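Local coordinates for putative iron-uptake ABC transport system,periplasmic iron-binding protein (PDB 1Y4T), which binds ferric iron in the periplasm and probably delivers it to an ABC transporter for uptake, at residues Thr231-Ser236 and Phe291-Ile296. Sequence-based numbering, arbitrary orientation.
Sequences THINIS and FKEDQI
Thr231 meets the loop Phe291-Ile296 through one isolated backbone bridge, with its CA 4.7 Å from CA of Glu293. Its N donates to Lys292 O at 2.9 Å, almost straight at 175°, and its O takes the N-H of Asp294. One residue thus bonds to both neighbours of Glu293, the pattern of a parallel bridge, although the position of Thr231 O is less certain. After Thr231 the backbone bonds to the loop end, and the chain runs on as strand 233-241, antiparallel to strand 97-109.

The side chains of Thr231 and Phe291 cross at about a right angle, Thr231 CB lying 3.9 Å from Phe291 CD1. The Phe291 ring stacks on Phe223. Thr231 OG1 bonds to Pro224 O. Ile233 lies across the Glu293 chain, its CG1 4.0 Å from Glu293 OE1, while its CD1, less surely placed, lies near the edge of the Phe291 ring. Extended beyond CG (chi2 -173°), Glu293 carries OE1 to a salt bridge with Lys101.

Asp294 closes an Asx turn: its OD2 accepts from Ile296 N at 3.1 Å, from above the carboxylate plane, and OD1 bonds to Asn154.

A short backbone bridge thus fixes the local register between a C-terminal loop and the start of a strand in this periplasmic binding protein fold, with Thr231 and Ile233 packed on Phe291 and the Glu293 methylenes. The acids tie the loop to strand 97-109 and helix 142-155; the side chain of Ile233 lies about 13 Å from the bound ferric ion.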
# COMPACT_ATOMS: atom_id res chain seq x y z
N THR A 231 -13.68 -3.29 -3.75
CA THR A 231 -12.70 -2.81 -2.78
C THR A 231 -11.50 -2.11 -3.41
O THR A 231 -11.03 -2.49 -4.50
CB THR A 231 -12.28 -4.02 -1.92
OG1 THR A 231 -13.41 -4.50 -1.17
CG2 THR A 231 -11.22 -3.67 -0.87
N HIS A 232 -11.02 -1.09 -2.70
CA HIS A 232 -9.84 -0.34 -3.06
C HIS A 232 -8.59 -1.19 -2.98
O HIS A 232 -8.26 -1.73 -1.90
CB HIS A 232 -9.65 0.87 -2.12
CG HIS A 232 -8.45 1.70 -2.47
ND1 HIS A 232 -7.34 1.80 -1.66
CD2 HIS A 232 -8.18 2.45 -3.56
CE1 HIS A 232 -6.43 2.57 -2.24
NE2 HIS A 232 -6.92 2.98 -3.40
N ILE A 233 -7.93 -1.32 -4.13
CA ILE A 233 -6.63 -1.96 -4.26
C ILE A 233 -5.55 -0.90 -4.48
O ILE A 233 -5.75 0.09 -5.20
CB ILE A 233 -6.64 -3.00 -5.41
CG1 ILE A 233 -7.39 -4.26 -4.99
CG2 ILE A 233 -5.27 -3.41 -5.84
CD1 ILE A 233 -8.84 -4.06 -4.92
N ASN A 234 -4.42 -1.10 -3.82
CA ASN A 234 -3.22 -0.33 -4.01
C ASN A 234 -2.09 -1.32 -4.26
O ASN A 234 -2.29 -2.51 -4.09
CB ASN A 234 -2.92 0.52 -2.77
CG ASN A 234 -2.08 1.76 -3.08
OD1 ASN A 234 -1.41 1.84 -4.11
ND2 ASN A 234 -2.07 2.71 -2.16
N ILE A 235 -0.94 -0.84 -4.70
CA ILE A 235 0.20 -1.70 -4.98
C ILE A 235 1.42 -1.25 -4.19
O ILE A 235 1.55 -0.10 -3.84
CB ILE A 235 0.55 -1.70 -6.49
CG1 ILE A 235 0.83 -0.29 -7.03
CG2 ILE A 235 -0.52 -2.35 -7.30
CD1 ILE A 235 1.76 -0.31 -8.15
N SER A 236 2.32 -2.19 -3.92
CA SER A 236 3.70 -1.88 -3.64
C SER A 236 4.34 -2.01 -5.02
O SER A 236 3.98 -2.92 -5.78
CB SER A 236 4.29 -2.91 -2.67
OG SER A 236 5.65 -2.66 -2.42
N PHE A 291 -13.15 -11.55 -2.54
CA PHE A 291 -13.80 -10.26 -2.66
C PHE A 291 -13.71 -9.70 -4.06
O PHE A 291 -12.82 -10.08 -4.84
CB PHE A 291 -13.21 -9.26 -1.66
CG PHE A 291 -11.75 -8.96 -1.89
CD1 PHE A 291 -11.35 -7.73 -2.40
CD2 PHE A 291 -10.77 -9.88 -1.55
CE1 PHE A 291 -10.01 -7.45 -2.60
CE2 PHE A 291 -9.42 -9.61 -1.75
CZ PHE A 291 -9.03 -8.41 -2.28
N LYS A 292 -14.62 -8.80 -4.36
CA LYS A 292 -14.61 -8.04 -5.60
C LYS A 292 -13.66 -6.88 -5.45
O LYS A 292 -13.75 -6.13 -4.48
CB LYS A 292 -16.01 -7.44 -5.89
CG LYS A 292 -16.87 -8.26 -6.81
CD LYS A 292 -18.35 -7.87 -6.69
CE LYS A 292 -18.58 -6.44 -7.14
NZ LYS A 292 -20.04 -6.14 -7.26
N GLU A 293 -12.85 -6.65 -6.46
CA GLU A 293 -11.87 -5.55 -6.52
C GLU A 293 -12.40 -4.42 -7.40
O GLU A 293 -13.06 -4.68 -8.39
CB GLU A 293 -10.55 -6.07 -7.11
CG GLU A 293 -9.98 -7.26 -6.35
CD GLU A 293 -8.59 -7.71 -6.79
OE1 GLU A 293 -7.99 -7.10 -7.70
OE2 GLU A 293 -8.09 -8.69 -6.19
N ASP A 294 -12.07 -3.19 -7.06
CA ASP A 294 -12.36 -2.04 -7.92
C ASP A 294 -11.61 -2.26 -9.24
O ASP A 294 -10.45 -2.66 -9.22
CB ASP A 294 -11.89 -0.74 -7.24
CG ASP A 294 -12.46 0.51 -7.87
OD1 ASP A 294 -12.56 1.55 -7.15
OD2 ASP A 294 -12.83 0.52 -9.07
N GLN A 295 -12.28 -2.05 -10.37
CA GLN A 295 -11.63 -2.26 -11.67
C GLN A 295 -10.89 -1.02 -12.22
O GLN A 295 -10.18 -1.13 -13.25
CB GLN A 295 -12.64 -2.78 -12.70
CG GLN A 295 -13.26 -4.12 -12.32
CD GLN A 295 -12.20 -5.22 -12.15
OE1 GLN A 295 -12.01 -5.76 -11.03
NE2 GLN A 295 -11.50 -5.54 -13.25
N ILE A 296 -11.02 0.13 -11.56
CA ILE A 296 -10.28 1.32 -12.03
C ILE A 296 -8.78 1.07 -12.03
O ILE A 296 -8.25 0.48 -11.09
CB ILE A 296 -10.61 2.69 -11.33
CG1 ILE A 296 -10.71 2.63 -9.82
CG2 ILE A 296 -11.90 3.23 -11.86
CD1 ILE A 296 -9.59 2.07 -9.11